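Local structure of metal-dependent phosphohydrolase, HDOD domain-containing (3HC1) at residues E135-L140 / S277-K282; L94-F99 / I129-A134; S168-L173 / I179-A184; P142-V147 / N207-D212. The protein is of unknown function but holds two iron ions in an all-helical HD-type domain and is probably a metal-dependent phosphohydrolase. All blocks are in the same frame, centred on the assembly; numbering follows the deposited sequence. Where two conformers were deposited one is given.

Interaction 1: residues E135-L140 / S277-K282; sequences ERTGFL and SDFDEK
Thr137 sets its methyl CG2 over one face of the Phe279 ring, a CH-pi contact in which CG2 stands 3.8 Å from the ring centroid and 16° off the ring normal. The two side chains run alongside each other and point the same way; a chi1 of 61° at Phe279 puts CG between its backbone N and carbonyl carbon, which lays the ring alongside Thr137. Beside this contact the chain meets the loop through carbonyls: Thr137 O lies 3.1 Å from Ser277 CB, and Arg136 O lies 3.9 Å from Phe279 CB. Ser277 OG sits at the edge of the Phe279 ring, in its plane, and bonds to Leu274 O.

Helix 116-136 ends in a Schellman motif, in which Gly138, with positive phi, returns a bond from its N to Glu135 O (3.2 Å). The facing loop leads into helix 281-302, whose N-cap Asp280 accepts a weak bond at OD1 from Lys282 N (3.0 Å).

Farther out, Thr137 OG1 bonds to Ile133 O in the last helical turn, while Ile270 and Ile284 touch both Thr137 and Phe279. Arg271 makes a cation-pi contact with Phe279 and bonds to Phe279 O, and Arg136 forms a salt bridge with Glu287.

Interaction 2: residues L94-F99 / I129-A134; sequences LREAIF and IAKLIA. With GOL (glycerol), chain H.
In the helical HDOD domain, helices 82-108 and 116-136 are joined across a wide separation by a buried salt bridge between Glu96 and Lys131. The nearest CA atoms of the two segments, those of Glu96 and Lys131, are 10.8 Å apart, so the helices meet here through side chains alone. Both chains are stretched out and approach from opposite directions: Glu96 CG lies anti to the backbone N (chi1 -170°), and every torsion of Lys131 is likewise extended, which brings the ammonium to the carboxylate. Lys131 NZ donates to Glu96 OE1 over 2.6 Å, arriving on the syn side and 23° out of the carboxylate plane.

Helix 142-150 borders the pair, Val143 and Tyr146 touching Glu96 and Pro142 touching Lys131. Glu135 OE2 is a second, long and weak ion-pair partner of Lys131 NZ. The contact is not part of the iron centre, since the side chain of Lys131 is about 12 Å from that of His152, an iron ligand.

Replacing Glu96 by an alanine would probably leave the buried ammonium of Lys131 without its close counter-charge and the hydroxyl of Tyr73 without its carboxylate partner. The second oxygen, Glu96 OE2, is hydrogen-bonded to Tyr73 OH and also takes a weak bond, 3.0 Å long, from O3 of a glycerol that probably came from the crystallisation liquor.

Interaction 3: residues S168-L173 / I179-A184; sequences SQVVTL and ITFGQA
Val170 opens the contact from helix 164-177, its CG1 touching two neighbours at once: Ala184 CB at 3.7 Å and Phe181 CD2 at 3.8 Å. With CG1 anti to the backbone N (chi1 168°), this branch is the one delivered to helix 181-189, and the small side chain of Ala184 lets the two backbones come close.

Val171 starts out pointing away from the second segment, yet its CG2 reaches Phe181 CE2 at 4.0 Å. The valine and the phenylalanine lie side by side, and Val170 CG1 and Val171 CG2 both approach the ring obliquely. One turn beyond Val170, Leu173 spreads over the same alanine, with CD2 3.8 Å from Ala184 CB, while its branch point CG meets Ile179 CD1 at 4.0 Å. Ile179 is extended beyond CG1, which carries that terminal methyl across to the leucine. Val174, next in the helix, also touches both Phe181 and Ala184.

No hydrogen bond crosses between the segments, but the start of helix 181-189 is fixed by a capping box. Thr180 N donates to Gln183 OE1 in a straight bond of 2.8 Å (N-H...O 180°), on a lone pair in the carbonyl plane, and Gln183 N returns a bond to Thr180 OG1 at 3.1 Å.

Phe181 also packs edge-to-face with Phe248 and shares backbone hydrogen bonds with Glu249, a ligand of both iron ions. The arrangement is thus an apolar junction of two consecutive helices, capped at their short connection, that flanks the dinuclear metal site of this HD-type domain.

Interaction 4: residues P142-V147 / N207-D212; sequences PVNVYV and NEFICD
The ring of Phe209 turns its edge to Asn144, whose backbone O lies near the ring plane, 3.5 Å from Phe209 CE1. On one face of the ring sits CG1 of the adjacent Ile210, 3.5 Å above the plane and offset toward the rim. The two side chains of Asn144 and Phe209 cross at about a right angle, but the amide plane of Asn144 is only 21° from that of the ring. The asparagine thus borders the far end of the phenylalanine, with both Asn144 CB and Asn144 ND2 3.9 Å from Phe209 CZ. That amide is committed to another partner: ND2 bonds to Asn41 OD1. A chi1 of 85° swings the ring out from helix 208-216 toward helix 142-150, and Ile230 of helix 229-243 touches both Phe209 and Asn144.

One turn along, Val147 CG1 meets Ile210 CD1 at 4.2 Å, a loose apolar contact. The side chain of Ile210 is about 8 Å from that of His152, so this helix pairing lies close to the iron site of the HD-type domain without entering it. The first turn of helix 208-216 is gathered by Asn207 O, which accepts from both Ile210 N and Cys211 N.

A serine in place of Phe209 would probably open a gap beside Asn144 and leave its amide without the ring that borders it. With no hydrogen bond between the segments, the pairing rests on shape and dispersion, perhaps helped slightly by the attraction between the ring's C-H edge and Asn144 O.

Interactions 2 and 4 are buried near the middle of the chain, whereas interactions 1 and 3 are partly buried and lie about 20 Å from its centre. Helix 116-136 serves both interaction 2 and interaction 1, which meet where Phe139 N probably bonds to Ala134 O. The following helix, 142-150, carries interaction 4 and packs against both: Val147 CG1 lies 3.4 Å from Phe99 CZ, and Val145 touches Phe139. Interaction 3 stands apart, on the opposite side of the centre from interaction 2. Only interaction 2 has a salt bridge between its two segments; interaction 3 is wholly apolar, while interactions 1 and 4 combine a phenylalanine ring with backbone carbonyl contacts, and none of these three has a cross-segment hydrogen bond.

Interaction 1: residues E135-L140 / S277-K282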
# COMPACT_ATOMS: atom_id res chain seq x y z
N GLU A 135 -3.80 6.38 12.79
CA GLU A 135 -4.83 6.69 13.77
C GLU A 135 -4.33 6.62 15.21
O GLU A 135 -4.54 7.56 15.98
CB GLU A 135 -6.06 5.78 13.53
CG GLU A 135 -6.72 6.08 12.16
CD GLU A 135 -7.77 5.06 11.72
OE1 GLU A 135 -7.76 3.90 12.18
OE2 GLU A 135 -8.62 5.45 10.90
N ARG A 136 -3.61 5.55 15.56
CA ARG A 136 -3.15 5.39 16.94
C ARG A 136 -2.06 6.36 17.36
O ARG A 136 -1.84 6.57 18.56
CB ARG A 136 -2.64 3.96 17.22
CG ARG A 136 -3.66 2.88 17.06
CD ARG A 136 -4.82 2.97 18.04
NE ARG A 136 -5.78 1.94 17.69
CZ ARG A 136 -6.75 2.05 16.78
NH1 ARG A 136 -6.97 3.19 16.14
NH2 ARG A 136 -7.51 1.00 16.51
N THR A 137 -1.37 6.95 16.40
CA THR A 137 -0.28 7.86 16.72
C THR A 137 -0.71 9.31 16.52
O THR A 137 0.10 10.22 16.64
CB THR A 137 0.97 7.51 15.87
OG1 THR A 137 0.67 7.65 14.47
CG2 THR A 137 1.48 6.08 16.20
N GLY A 138 -1.97 9.51 16.16
CA GLY A 138 -2.57 10.85 15.99
C GLY A 138 -2.19 11.57 14.71
O GLY A 138 -2.28 12.81 14.65
N PHE A 139 -1.80 10.82 13.68
CA PHE A 139 -1.41 11.44 12.41
C PHE A 139 -2.69 12.05 11.79
O PHE A 139 -3.72 11.40 11.71
CB PHE A 139 -0.73 10.42 11.48
CG PHE A 139 -0.20 11.02 10.25
CD1 PHE A 139 1.01 11.69 10.26
CD2 PHE A 139 -0.90 10.97 9.06
CE1 PHE A 139 1.51 12.27 9.10
CE2 PHE A 139 -0.41 11.56 7.90
CZ PHE A 139 0.80 12.20 7.92
N LEU A 140 -2.63 13.32 11.41
CA LEU A 140 -3.83 14.08 11.02
C LEU A 140 -4.62 13.68 9.73
O LEU A 140 -5.85 13.89 9.63
CB LEU A 140 -3.49 15.60 10.99
CG LEU A 140 -3.43 16.24 12.39
CD1 LEU A 140 -3.30 17.80 12.34
CD2 LEU A 140 -4.66 15.86 13.23
N SER A 277 2.94 13.82 19.53
CA SER A 277 2.26 12.51 19.60
C SER A 277 2.77 11.60 20.74
O SER A 277 3.99 11.36 20.89
CB SER A 277 2.29 11.75 18.27
OG SER A 277 3.55 11.15 18.04
N ASP A 278 1.82 11.14 21.53
CA ASP A 278 2.08 10.26 22.67
C ASP A 278 1.39 8.94 22.39
O ASP A 278 0.16 8.88 22.25
CB ASP A 278 1.54 10.88 23.96
CG ASP A 278 2.32 12.11 24.39
OD1 ASP A 278 3.07 12.69 23.56
OD2 ASP A 278 2.19 12.49 25.57
N PHE A 279 2.19 7.89 22.28
CA PHE A 279 1.67 6.56 22.02
C PHE A 279 2.57 5.53 22.67
O PHE A 279 3.74 5.82 23.01
CB PHE A 279 1.54 6.30 20.51
CG PHE A 279 2.84 6.36 19.76
CD1 PHE A 279 3.66 5.24 19.66
CD2 PHE A 279 3.23 7.52 19.12
CE1 PHE A 279 4.84 5.28 18.95
CE2 PHE A 279 4.41 7.56 18.39
CZ PHE A 279 5.21 6.46 18.30
N ASP A 280 2.03 4.33 22.84
CA ASP A 280 2.80 3.25 23.35
C ASP A 280 2.85 2.18 22.24
O ASP A 280 1.88 1.46 22.02
CB ASP A 280 2.15 2.73 24.62
CG ASP A 280 2.91 1.58 25.24
OD1 ASP A 280 3.93 1.13 24.67
OD2 ASP A 280 2.48 1.12 26.31
N GLU A 281 4.00 2.09 21.56
CA GLU A 281 4.16 1.11 20.49
C GLU A 281 4.00 -0.35 20.98
O GLU A 281 3.59 -1.22 20.22
CB GLU A 281 5.49 1.31 19.75
CG GLU A 281 6.75 1.12 20.59
CD GLU A 281 7.25 2.42 21.19
OE1 GLU A 281 6.41 3.21 21.66
OE2 GLU A 281 8.46 2.66 21.17
N LYS A 282 4.29 -0.63 22.25
CA LYS A 282 4.00 -1.96 22.83
C LYS A 282 2.52 -2.32 22.73
O LYS A 282 2.15 -3.41 22.30
CB LYS A 282 4.45 -2.04 24.30
CG LYS A 282 5.97 -1.98 24.51
CD LYS A 282 6.34 -2.20 25.99
CE LYS A 282 6.01 -0.96 26.87
NZ LYS A 282 5.62 -1.26 28.32

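Interaction 2: residues L94-F99 / I129-A134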
# COMPACT_ATOMS: atom_id res chain seq x y z
N LEU A 94 -15.11 7.86 2.02
CA LEU A 94 -15.57 7.70 0.64
C LEU A 94 -14.40 7.78 -0.39
O LEU A 94 -14.35 6.95 -1.29
CB LEU A 94 -16.67 8.68 0.27
CG LEU A 94 -17.34 8.52 -1.11
CD1 LEU A 94 -18.04 7.19 -1.22
CD2 LEU A 94 -18.31 9.68 -1.36
N ARG A 95 -13.53 8.78 -0.27
CA ARG A 95 -12.30 8.89 -1.09
C ARG A 95 -11.50 7.59 -0.98
O ARG A 95 -11.01 7.06 -1.97
CB ARG A 95 -11.41 10.06 -0.64
CG ARG A 95 -11.84 11.52 -1.04
CD ARG A 95 -11.15 12.53 -0.07
NE ARG A 95 -11.10 13.88 -0.59
CZ ARG A 95 -10.84 14.98 0.13
NH1 ARG A 95 -10.60 14.93 1.44
NH2 ARG A 95 -10.85 16.17 -0.48
N GLU A 96 -11.37 7.09 0.24
CA GLU A 96 -10.64 5.86 0.50
C GLU A 96 -11.26 4.68 -0.17
O GLU A 96 -10.57 3.88 -0.76
CB GLU A 96 -10.61 5.57 2.00
CG GLU A 96 -9.69 4.46 2.37
CD GLU A 96 -9.55 4.29 3.87
OE1 GLU A 96 -9.02 5.21 4.53
OE2 GLU A 96 -9.94 3.21 4.37
N ALA A 97 -12.57 4.54 -0.06
CA ALA A 97 -13.29 3.40 -0.65
C ALA A 97 -13.22 3.46 -2.19
O ALA A 97 -13.02 2.43 -2.86
CB ALA A 97 -14.74 3.36 -0.17
N ILE A 98 -13.42 4.65 -2.75
CA ILE A 98 -13.35 4.84 -4.22
C ILE A 98 -11.92 4.52 -4.75
O ILE A 98 -11.75 3.78 -5.74
CB ILE A 98 -13.79 6.28 -4.64
CG1 ILE A 98 -15.29 6.49 -4.36
CG2 ILE A 98 -13.54 6.49 -6.12
CD1 ILE A 98 -15.81 7.87 -4.68
N PHE A 99 -10.93 5.07 -4.07
CA PHE A 99 -9.56 4.81 -4.41
C PHE A 99 -9.28 3.30 -4.49
O PHE A 99 -8.72 2.82 -5.45
CB PHE A 99 -8.63 5.47 -3.40
CG PHE A 99 -7.19 5.27 -3.70
CD1 PHE A 99 -6.53 6.14 -4.56
CD2 PHE A 99 -6.49 4.22 -3.14
CE1 PHE A 99 -5.19 5.95 -4.85
CE2 PHE A 99 -5.14 4.03 -3.44
CZ PHE A 99 -4.51 4.91 -4.29
N ILE A 129 -3.26 -1.64 7.84
CA ILE A 129 -2.44 -1.60 9.06
C ILE A 129 -1.71 -0.28 9.17
O ILE A 129 -1.65 0.30 10.27
CB ILE A 129 -1.45 -2.81 9.14
CG1 ILE A 129 -2.30 -4.05 9.47
CG2 ILE A 129 -0.33 -2.56 10.22
CD1 ILE A 129 -1.69 -5.33 9.26
N ALA A 130 -1.15 0.21 8.06
CA ALA A 130 -0.50 1.51 8.10
C ALA A 130 -1.50 2.61 8.53
O ALA A 130 -1.12 3.49 9.30
CB ALA A 130 0.11 1.85 6.80
N LYS A 131 -2.74 2.51 8.09
CA LYS A 131 -3.74 3.48 8.49
C LYS A 131 -4.02 3.35 9.97
O LYS A 131 -4.08 4.38 10.64
CB LYS A 131 -5.02 3.40 7.71
CG LYS A 131 -5.87 4.67 7.91
CD LYS A 131 -7.21 4.58 7.24
CE LYS A 131 -8.06 5.83 7.52
NZ LYS A 131 -9.49 5.67 7.06
N LEU A 132 -4.16 2.11 10.48
CA LEU A 132 -4.41 1.90 11.93
C LEU A 132 -3.34 2.60 12.75
O LEU A 132 -3.66 3.30 13.75
CB LEU A 132 -4.46 0.41 12.29
CG LEU A 132 -5.67 -0.40 11.82
CD1 LEU A 132 -5.36 -1.90 11.92
CD2 LEU A 132 -6.95 -0.02 12.59
N ILE A 133 -2.07 2.45 12.33
CA ILE A 133 -0.97 3.11 12.99
C ILE A 133 -1.10 4.66 12.95
O ILE A 133 -0.84 5.35 13.98
CB ILE A 133 0.39 2.61 12.50
CG1 ILE A 133 0.53 1.11 12.85
CG2 ILE A 133 1.53 3.44 13.14
CD1 ILE A 133 1.49 0.34 12.01
N ALA A 134 -1.49 5.20 11.79
CA ALA A 134 -1.71 6.61 11.62
C ALA A 134 -2.70 7.09 12.69
O ALA A 134 -2.47 8.07 13.38
CB ALA A 134 -2.31 6.86 10.31
C1 GOL H . -11.16 3.54 9.11
O1 GOL H . -9.91 3.88 8.60
C2 GOL H . -11.55 2.22 8.49
O2 GOL H . -12.97 2.21 8.50
C3 GOL H . -11.03 2.08 7.05
O3 GOL H . -9.68 1.63 6.93

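Interaction 3: residues S168-L173 / I179-A184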
# COMPACT_ATOMS: atom_id res chain seq x y z
N SER A 168 9.94 -14.40 -13.07
CA SER A 168 9.98 -15.87 -12.86
C SER A 168 11.26 -16.29 -12.19
O SER A 168 11.23 -17.14 -11.33
CB SER A 168 9.88 -16.66 -14.18
OG SER A 168 8.61 -16.46 -14.74
N GLN A 169 12.37 -15.70 -12.63
CA GLN A 169 13.70 -15.99 -12.09
C GLN A 169 13.92 -15.42 -10.69
O GLN A 169 14.68 -16.00 -9.88
CB GLN A 169 14.79 -15.44 -13.04
N VAL A 170 13.33 -14.26 -10.42
CA VAL A 170 13.38 -13.70 -9.08
C VAL A 170 12.70 -14.72 -8.14
O VAL A 170 13.24 -15.05 -7.10
CB VAL A 170 12.72 -12.28 -8.97
CG1 VAL A 170 12.55 -11.90 -7.52
CG2 VAL A 170 13.53 -11.22 -9.78
N VAL A 171 11.52 -15.21 -8.54
CA VAL A 171 10.74 -16.12 -7.70
C VAL A 171 11.48 -17.40 -7.35
O VAL A 171 11.40 -17.86 -6.21
CB VAL A 171 9.44 -16.57 -8.34
CG1 VAL A 171 8.92 -17.86 -7.63
CG2 VAL A 171 8.41 -15.48 -8.29
N THR A 172 12.19 -17.95 -8.34
CA THR A 172 12.84 -19.25 -8.19
C THR A 172 14.15 -19.05 -7.42
O THR A 172 14.49 -19.88 -6.59
CB THR A 172 12.99 -20.02 -9.57
OG1 THR A 172 14.00 -19.40 -10.36
CG2 THR A 172 11.66 -20.03 -10.37
N LEU A 173 14.85 -17.95 -7.64
CA LEU A 173 15.99 -17.57 -6.77
C LEU A 173 15.58 -17.36 -5.31
O LEU A 173 16.32 -17.73 -4.39
CB LEU A 173 16.66 -16.32 -7.29
CG LEU A 173 17.81 -15.76 -6.46
CD1 LEU A 173 18.89 -16.82 -6.24
CD2 LEU A 173 18.39 -14.53 -7.11
N ILE A 179 16.28 -15.93 0.06
CA ILE A 179 16.59 -14.50 0.24
C ILE A 179 15.28 -13.75 -0.01
O ILE A 179 14.30 -14.39 -0.43
CB ILE A 179 17.74 -14.02 -0.68
CG1 ILE A 179 17.35 -14.04 -2.16
CG2 ILE A 179 18.96 -14.92 -0.47
CD1 ILE A 179 18.49 -13.63 -3.09
N THR A 180 15.28 -12.44 0.25
CA THR A 180 14.08 -11.60 0.04
C THR A 180 13.93 -11.28 -1.45
O THR A 180 14.88 -11.37 -2.24
CB THR A 180 14.04 -10.28 0.82
OG1 THR A 180 15.02 -9.37 0.34
CG2 THR A 180 14.17 -10.47 2.35
N PHE A 181 12.73 -10.92 -1.84
CA PHE A 181 12.47 -10.55 -3.23
C PHE A 181 13.34 -9.37 -3.59
O PHE A 181 13.92 -9.35 -4.66
CB PHE A 181 11.00 -10.24 -3.42
CG PHE A 181 10.20 -11.43 -3.87
CD1 PHE A 181 9.97 -12.50 -3.02
CD2 PHE A 181 9.64 -11.46 -5.14
CE1 PHE A 181 9.21 -13.60 -3.42
CE2 PHE A 181 8.90 -12.56 -5.56
CZ PHE A 181 8.66 -13.60 -4.70
N GLY A 182 13.43 -8.39 -2.70
CA GLY A 182 14.25 -7.22 -2.95
C GLY A 182 15.72 -7.60 -3.20
O GLY A 182 16.37 -6.99 -4.06
N GLN A 183 16.24 -8.56 -2.44
CA GLN A 183 17.59 -9.07 -2.64
C GLN A 183 17.72 -9.80 -3.98
O GLN A 183 18.60 -9.50 -4.78
CB GLN A 183 17.95 -10.01 -1.47
CG GLN A 183 18.12 -9.31 -0.12
CD GLN A 183 18.37 -10.30 1.01
OE1 GLN A 183 17.60 -11.23 1.24
NE2 GLN A 183 19.49 -10.13 1.69
N ALA A 184 16.81 -10.72 -4.27
CA ALA A 184 16.80 -11.42 -5.54
C ALA A 184 16.74 -10.41 -6.71
O ALA A 184 17.50 -10.53 -7.67
CB ALA A 184 15.64 -12.33 -5.60

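Interaction 4: residues P142-V147 / N207-D212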
# COMPACT_ATOMS: atom_id res chain seq x y z
N PRO A 142 -4.99 10.37 7.95
CA PRO A 142 -4.64 8.95 7.81
C PRO A 142 -4.95 8.33 6.45
O PRO A 142 -4.34 7.32 6.08
CB PRO A 142 -5.44 8.26 8.91
CG PRO A 142 -6.48 9.29 9.39
CD PRO A 142 -5.98 10.62 9.03
N VAL A 143 -5.90 8.89 5.69
CA VAL A 143 -6.14 8.38 4.34
C VAL A 143 -4.87 8.47 3.46
O VAL A 143 -4.65 7.62 2.62
CB VAL A 143 -7.44 8.96 3.69
CG1 VAL A 143 -7.64 8.37 2.27
CG2 VAL A 143 -8.68 8.59 4.55
N ASN A 144 -4.03 9.49 3.66
CA ASN A 144 -2.76 9.66 2.92
C ASN A 144 -1.80 8.49 3.20
O ASN A 144 -1.10 8.03 2.29
CB ASN A 144 -2.03 10.93 3.32
CG ASN A 144 -2.77 12.18 2.96
OD1 ASN A 144 -3.99 12.24 3.02
ND2 ASN A 144 -2.04 13.20 2.62
N VAL A 145 -1.86 7.99 4.42
CA VAL A 145 -1.04 6.83 4.79
C VAL A 145 -1.63 5.58 4.16
O VAL A 145 -0.91 4.68 3.73
CB VAL A 145 -0.96 6.64 6.32
CG1 VAL A 145 -0.01 5.54 6.70
CG2 VAL A 145 -0.52 7.93 7.01
N TYR A 146 -2.95 5.47 4.19
CA TYR A 146 -3.62 4.36 3.55
C TYR A 146 -3.22 4.25 2.05
O TYR A 146 -2.86 3.17 1.56
CB TYR A 146 -5.14 4.49 3.66
CG TYR A 146 -5.90 3.34 3.01
CD1 TYR A 146 -6.27 3.41 1.68
CD2 TYR A 146 -6.27 2.22 3.72
CE1 TYR A 146 -6.95 2.41 1.06
CE2 TYR A 146 -6.99 1.17 3.08
CZ TYR A 146 -7.30 1.28 1.76
OH TYR A 146 -8.02 0.30 1.12
N VAL A 147 -3.32 5.36 1.34
CA VAL A 147 -3.05 5.39 -0.10
C VAL A 147 -1.55 5.05 -0.36
O VAL A 147 -1.30 4.21 -1.20
CB VAL A 147 -3.46 6.75 -0.73
CG1 VAL A 147 -2.82 6.94 -2.10
CG2 VAL A 147 -5.00 6.87 -0.82
N ASN A 207 2.26 12.48 -6.13
CA ASN A 207 3.06 13.32 -5.22
C ASN A 207 4.26 12.56 -4.68
O ASN A 207 4.19 11.38 -4.44
CB ASN A 207 2.25 13.80 -4.04
CG ASN A 207 1.16 14.79 -4.43
OD1 ASN A 207 1.23 15.49 -5.45
ND2 ASN A 207 0.16 14.89 -3.56
N GLU A 208 5.33 13.29 -4.41
CA GLU A 208 6.55 12.66 -3.91
C GLU A 208 6.41 12.03 -2.56
O GLU A 208 7.22 11.17 -2.25
CB GLU A 208 7.75 13.64 -4.01
CG GLU A 208 8.13 13.81 -5.46
CD GLU A 208 9.34 14.67 -5.75
OE1 GLU A 208 9.66 15.64 -4.98
OE2 GLU A 208 9.92 14.39 -6.83
N PHE A 209 5.40 12.39 -1.75
CA PHE A 209 5.27 11.67 -0.46
C PHE A 209 4.96 10.20 -0.74
O PHE A 209 5.40 9.33 -0.00
CB PHE A 209 4.28 12.32 0.53
CG PHE A 209 2.85 11.93 0.35
CD1 PHE A 209 2.36 10.77 0.94
CD2 PHE A 209 1.97 12.75 -0.36
CE1 PHE A 209 1.02 10.43 0.85
CE2 PHE A 209 0.59 12.38 -0.51
CZ PHE A 209 0.13 11.23 0.09
N ILE A 210 4.24 9.93 -1.82
CA ILE A 210 3.90 8.55 -2.23
C ILE A 210 5.11 7.95 -2.92
O ILE A 210 5.51 6.83 -2.59
CB ILE A 210 2.66 8.51 -3.20
CG1 ILE A 210 1.41 8.99 -2.44
CG2 ILE A 210 2.42 7.10 -3.77
CD1 ILE A 210 0.25 9.49 -3.33
N CYS A 211 5.69 8.67 -3.88
CA CYS A 211 6.90 8.20 -4.57
C CYS A 211 7.97 7.78 -3.60
O CYS A 211 8.56 6.70 -3.73
CB CYS A 211 7.43 9.28 -5.51
SG CYS A 211 6.32 9.62 -6.91
N ASP A 212 8.24 8.62 -2.61
CA ASP A 212 9.29 8.28 -1.65
C ASP A 212 8.91 7.05 -0.77
O ASP A 212 9.76 6.32 -0.33
CB ASP A 212 9.55 9.47 -0.76
CG ASP A 212 10.17 10.66 -1.50
OD1 ASP A 212 10.46 10.59 -2.73
OD2 ASP A 212 10.32 11.71 -0.82